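PDB 5K0P: archaeosine synthase from Pyrobaculum calidifontis, which catalyses the last step of archaeosine biosynthesis, converting the nitrile of preQ0-modified tRNA into a formamidine with free ammonium as nitrogen donor. Local coordinates for residues A[70-84]-A[94-106]. Numbering follows the deposited sequence.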
loop_
_atom_site.group_PDB
_atom_site.type_symbol
_atom_site.label_atom_id
_atom_site.label_comp_id
_atom_site.label_asym_id
_atom_site.label_seq_id
_atom_site.Cartn_x
_atom_site.Cartn_y
_atom_site.Cartn_z
ATOM N N LEU A 70 11.055 -22.839 18.906
ATOM C CA LEU A 70 9.867 -23.729 19.146
ATOM C C LEU A 70 9.979 -24.544 20.378
ATOM O O LEU A 70 8.998 -24.647 21.200
ATOM C CB LEU A 70 9.644 -24.635 17.952
ATOM C CG LEU A 70 8.376 -25.472 18.077
ATOM C CD1 LEU A 70 7.435 -25.289 16.917
ATOM C CD2 LEU A 70 8.749 -26.920 18.152
ATOM N N GLU A 71 11.198 -25.101 20.537
ATOM C CA GLU A 71 11.500 -25.944 21.676
ATOM C C GLU A 71 11.516 -25.091 22.922
ATOM O O GLU A 71 10.980 -25.574 23.927
ATOM C CB GLU A 71 12.756 -26.801 21.512
ATOM C CG GLU A 71 12.554 -28.021 20.596
ATOM C CD GLU A 71 11.332 -28.961 20.992
ATOM O OE1 GLU A 71 11.054 -29.332 22.186
ATOM O OE2 GLU A 71 10.603 -29.353 20.062
ATOM N N LYS A 72 12.017 -23.841 22.860
ATOM C CA LYS A 72 11.931 -22.963 24.009
ATOM C C LYS A 72 10.522 -22.665 24.463
ATOM O O LYS A 72 10.220 -22.679 25.695
ATOM C CB LYS A 72 12.624 -21.648 23.746
ATOM C CG LYS A 72 14.098 -21.802 23.956
ATOM C CD LYS A 72 14.860 -20.790 23.162
ATOM C CE LYS A 72 16.348 -20.992 23.345
ATOM N NZ LYS A 72 16.755 -19.948 24.259
ATOM N N VAL A 73 9.657 -22.387 23.481
ATOM C CA VAL A 73 8.275 -22.033 23.782
ATOM C C VAL A 73 7.516 -23.265 24.294
ATOM O O VAL A 73 6.750 -23.153 25.227
ATOM C CB VAL A 73 7.540 -21.413 22.580
ATOM C CG1 VAL A 73 6.056 -21.148 22.930
ATOM C CG2 VAL A 73 8.234 -20.136 22.160
ATOM N N LYS A 74 7.756 -24.421 23.724
ATOM C CA LYS A 74 7.061 -25.592 24.203
ATOM C C LYS A 74 7.467 -25.891 25.617
ATOM O O LYS A 74 6.620 -26.311 26.431
ATOM C CB LYS A 74 7.373 -26.818 23.379
ATOM C CG LYS A 74 6.557 -26.923 22.120
ATOM C CD LYS A 74 7.096 -27.982 21.198
ATOM C CE LYS A 74 6.964 -29.411 21.742
ATOM N NZ LYS A 74 5.527 -29.754 21.605
ATOM N N ALA A 75 8.747 -25.698 25.928
ATOM C CA ALA A 75 9.202 -25.984 27.268
ATOM C C ALA A 75 8.632 -25.015 28.311
ATOM O O ALA A 75 8.283 -25.456 29.413
ATOM C CB ALA A 75 10.738 -26.056 27.357
ATOM N N ALA A 76 8.527 -23.726 27.972
ATOM C CA ALA A 76 7.946 -22.747 28.862
ATOM C C ALA A 76 6.440 -22.935 29.126
ATOM O O ALA A 76 6.029 -22.750 30.253
ATOM C CB ALA A 76 8.196 -21.345 28.341
ATOM N N VAL A 77 5.618 -23.258 28.118
ATOM C CA VAL A 77 4.154 -23.311 28.352
ATOM C C VAL A 77 3.419 -24.492 27.813
ATOM O O VAL A 77 2.218 -24.480 27.869
ATOM C CB VAL A 77 3.421 -22.027 27.864
ATOM C CG1 VAL A 77 4.002 -20.781 28.507
ATOM C CG2 VAL A 77 3.526 -21.865 26.359
ATOM N N ASN A 78 4.113 -25.504 27.309
ATOM C CA ASN A 78 3.503 -26.750 26.835
ATOM C C ASN A 78 2.184 -26.560 26.127
ATOM O O ASN A 78 1.189 -27.092 26.597
ATOM C CB ASN A 78 3.338 -27.735 28.015
ATOM C CG ASN A 78 4.663 -28.008 28.730
ATOM O OD1 ASN A 78 5.015 -27.355 29.776
ATOM N ND2 ASN A 78 5.444 -28.940 28.151
ATOM N N PRO A 79 2.160 -25.762 25.028
ATOM C CA PRO A 79 0.907 -25.468 24.364
ATOM C C PRO A 79 0.588 -26.585 23.411
ATOM O O PRO A 79 1.507 -27.197 22.942
ATOM C CB PRO A 79 1.230 -24.198 23.581
ATOM C CG PRO A 79 2.635 -24.327 23.281
ATOM C CD PRO A 79 3.283 -25.111 24.341
ATOM N N PRO A 80 -0.694 -26.873 23.152
ATOM C CA PRO A 80 -1.028 -27.939 22.187
ATOM C C PRO A 80 -0.725 -27.617 20.732
ATOM O O PRO A 80 -0.813 -28.527 19.893
ATOM C CB PRO A 80 -2.566 -28.059 22.303
ATOM C CG PRO A 80 -3.019 -26.764 22.855
ATOM C CD PRO A 80 -1.919 -26.342 23.795
ATOM N N TYR A 81 -0.461 -26.346 20.428
ATOM C CA TYR A 81 -0.103 -25.923 19.085
ATOM C C TYR A 81 0.848 -24.749 19.238
ATOM O O TYR A 81 0.594 -23.832 20.021
ATOM C CB TYR A 81 -1.328 -25.440 18.249
ATOM C CG TYR A 81 -0.966 -24.748 16.950
ATOM C CD1 TYR A 81 -0.367 -25.431 15.934
ATOM C CD2 TYR A 81 -1.239 -23.392 16.756
ATOM C CE1 TYR A 81 -0.035 -24.828 14.760
ATOM C CE2 TYR A 81 -0.906 -22.753 15.572
ATOM C CZ TYR A 81 -0.284 -23.472 14.588
ATOM O OH TYR A 81 0.026 -22.807 13.423
ATOM N N VAL A 82 1.914 -24.798 18.464
ATOM C CA VAL A 82 2.920 -23.703 18.329
ATOM C C VAL A 82 3.477 -23.734 16.944
ATOM O O VAL A 82 3.799 -24.826 16.415
ATOM C CB VAL A 82 4.173 -23.891 19.208
ATOM C CG1 VAL A 82 5.060 -22.629 19.280
ATOM C CG2 VAL A 82 3.742 -24.122 20.569
ATOM N N LYS A 83 3.621 -22.543 16.364
ATOM C CA LYS A 83 4.305 -22.366 15.133
ATOM C C LYS A 83 5.210 -21.162 15.236
ATOM O O LYS A 83 4.806 -20.112 15.749
ATOM C CB LYS A 83 3.306 -22.181 13.987
ATOM C CG LYS A 83 3.961 -22.037 12.649
ATOM C CD LYS A 83 2.978 -22.053 11.494
ATOM C CE LYS A 83 2.282 -20.693 11.365
ATOM N NZ LYS A 83 1.447 -20.546 10.129
ATOM N N VAL A 84 6.431 -21.333 14.707
ATOM C CA VAL A 84 7.461 -20.335 14.679
ATOM C C VAL A 84 7.917 -20.103 13.255
ATOM O O VAL A 84 8.288 -21.052 12.588
ATOM C CB VAL A 84 8.688 -20.799 15.460
ATOM C CG1 VAL A 84 9.799 -19.738 15.384
ATOM C CG2 VAL A 84 8.333 -21.109 16.909
ATOM N N GLU A 94 14.993 -13.990 -0.110
ATOM C CA GLU A 94 14.079 -13.908 0.975
ATOM C C GLU A 94 13.760 -15.361 1.427
ATOM O O GLU A 94 13.257 -16.197 0.643
ATOM C CB GLU A 94 12.796 -13.197 0.552
ATOM C CG GLU A 94 13.051 -11.770 0.111
ATOM C CD GLU A 94 11.797 -11.102 -0.358
ATOM O OE1 GLU A 94 10.837 -11.006 0.474
ATOM O OE2 GLU A 94 11.792 -10.659 -1.540
ATOM N N VAL A 95 14.031 -15.597 2.711
ATOM C CA VAL A 95 13.891 -16.916 3.313
ATOM C C VAL A 95 12.882 -16.888 4.409
ATOM O O VAL A 95 12.938 -15.953 5.240
ATOM C CB VAL A 95 15.264 -17.429 3.875
ATOM C CG1 VAL A 95 15.080 -18.836 4.324
ATOM C CG2 VAL A 95 16.350 -17.400 2.820
ATOM N N GLU A 96 12.009 -17.890 4.468
ATOM C CA GLU A 96 11.118 -18.117 5.609
ATOM C C GLU A 96 11.208 -19.540 5.999
ATOM O O GLU A 96 11.086 -20.454 5.180
ATOM C CB GLU A 96 9.632 -17.828 5.356
ATOM C CG GLU A 96 9.389 -16.436 4.795
ATOM C CD GLU A 96 7.912 -16.141 4.591
ATOM O OE1 GLU A 96 7.022 -16.963 5.000
ATOM O OE2 GLU A 96 7.715 -15.084 3.992
ATOM N N VAL A 97 11.490 -19.757 7.259
ATOM C CA VAL A 97 11.593 -21.057 7.802
ATOM C C VAL A 97 10.559 -21.208 8.842
ATOM O O VAL A 97 10.512 -20.421 9.777
ATOM C CB VAL A 97 13.013 -21.280 8.464
ATOM C CG1 VAL A 97 13.003 -22.660 9.045
ATOM C CG2 VAL A 97 14.116 -21.199 7.444
ATOM N N VAL A 98 9.789 -22.301 8.778
ATOM C CA VAL A 98 8.687 -22.515 9.702
ATOM C C VAL A 98 8.999 -23.802 10.504
ATOM O O VAL A 98 9.409 -24.850 9.908
ATOM C CB VAL A 98 7.340 -22.675 8.921
ATOM C CG1 VAL A 98 6.176 -22.943 9.828
ATOM C CG2 VAL A 98 7.062 -21.501 7.965
ATOM N N ALA A 99 8.720 -23.755 11.799
ATOM C CA ALA A 99 8.646 -24.964 12.603
ATOM C C ALA A 99 7.314 -24.985 13.293
ATOM O O ALA A 99 6.796 -23.949 13.690
ATOM C CB ALA A 99 9.765 -24.997 13.633
ATOM N N GLU A 100 6.755 -26.183 13.429
ATOM C CA GLU A 100 5.393 -26.366 13.932
ATOM C C GLU A 100 5.384 -27.484 14.894
ATOM O O GLU A 100 6.180 -28.412 14.805
ATOM C CB GLU A 100 4.497 -26.838 12.834
ATOM C CG GLU A 100 4.148 -25.758 11.869
ATOM C CD GLU A 100 2.972 -26.093 10.988
ATOM O OE1 GLU A 100 1.881 -26.210 11.527
ATOM O OE2 GLU A 100 3.139 -26.179 9.754
ATOM N N SER A 101 4.419 -27.471 15.768
ATOM C CA SER A 101 4.125 -28.656 16.559
ATOM C C SER A 101 2.673 -28.602 17.029
ATOM O O SER A 101 2.284 -27.591 17.634
ATOM C CB SER A 101 5.029 -28.702 17.766
ATOM O OG SER A 101 4.729 -29.851 18.512
ATOM N N GLY A 102 1.926 -29.695 16.758
ATOM C CA GLY A 102 0.568 -29.900 17.215
ATOM C C GLY A 102 -0.384 -29.204 16.277
ATOM O O GLY A 102 -0.176 -29.164 15.063
ATOM N N GLY A 103 -1.432 -28.642 16.840
ATOM C CA GLY A 103 -2.487 -28.065 16.044
ATOM C C GLY A 103 -3.792 -28.271 16.725
ATOM O O GLY A 103 -3.827 -28.686 17.842
ATOM N N VAL A 104 -4.856 -27.961 16.024
ATOM C CA VAL A 104 -6.198 -28.046 16.525
ATOM C C VAL A 104 -6.587 -29.379 15.933
ATOM O O VAL A 104 -6.385 -29.530 14.709
ATOM C CB VAL A 104 -7.009 -26.908 15.859
ATOM C CG1 VAL A 104 -8.406 -26.806 16.415
ATOM C CG2 VAL A 104 -6.280 -25.592 16.016
ATOM N N PRO A 105 -7.082 -30.366 16.740
ATOM C CA PRO A 105 -7.633 -31.540 16.003
ATOM C C PRO A 105 -8.843 -31.059 15.163
ATOM O O PRO A 105 -9.399 -29.981 15.478
ATOM C CB PRO A 105 -8.064 -32.542 17.106
ATOM C CG PRO A 105 -7.924 -31.802 18.402
ATOM C CD PRO A 105 -7.071 -30.562 18.198
ATOM N N PRO A 106 -9.211 -31.789 14.070
ATOM C CA PRO A 106 -10.377 -31.443 13.238
ATOM C C PRO A 106 -11.637 -31.196 14.030
ATOM O O PRO A 106 -12.072 -32.112 14.767
ATOM C CB PRO A 106 -10.578 -32.694 12.397
ATOM C CG PRO A 106 -9.235 -33.230 12.233
ATOM C CD PRO A 106 -8.378 -32.799 13.395
#
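Leu70 reaches down from helix 62-77 onto strand 93-102, its CD1 4.0 Å from Ala99 CB and in touch with the backbone between Ala99 and Ser101. With CG anti to the backbone N (chi1 -175°), the two methyls divide the work: CD1 rests over Ala99, CD2 over the CB of Ser101. Val82 and Val84 turn to this same helix-covered face, where the packing is tight. One turn further along the helix, Lys74 bends at its last two torsions and brings NZ back to Ser101 OG, a 3.2 Å hydrogen bond that ties helix to strand at the margin of the apolar layer.

Beneath the helix, strands 81-90 and 93-102 pair antiparallel as a hairpin. Val82 and Ser101 exchange two backbone hydrogen bonds, as do Val84 and Ala99, the straightest running from Val84 N to Ala99 O (2.8 Å, 171°). Beyond them Gly103 N reaches Pro80 O at 3.1 Å, and the Tyr81 ring comes up against Gly103, CD1 3.4 Å from its CA.

The opposite face is more open, its Tyr81, Lys83 and Glu100 all partly exposed. Lys83 CG and CD lie along the CG methylene of Glu100, and Lys83 CG also packs against Val98 CG1 at 3.7 Å, while Lys83 NZ stays 5.9 Å from Glu100 OE1. Tyr81 sends its hydroxyl to Glu35 of strand 27-37. Further along, Val98 and its neighbours pair with a strand of a second subunit, extending the sheet of the tunnel fold. Cohesion thus rests on main-chain bonds and a buried apolar layer, with charge pairing contributing probably little between the two segments.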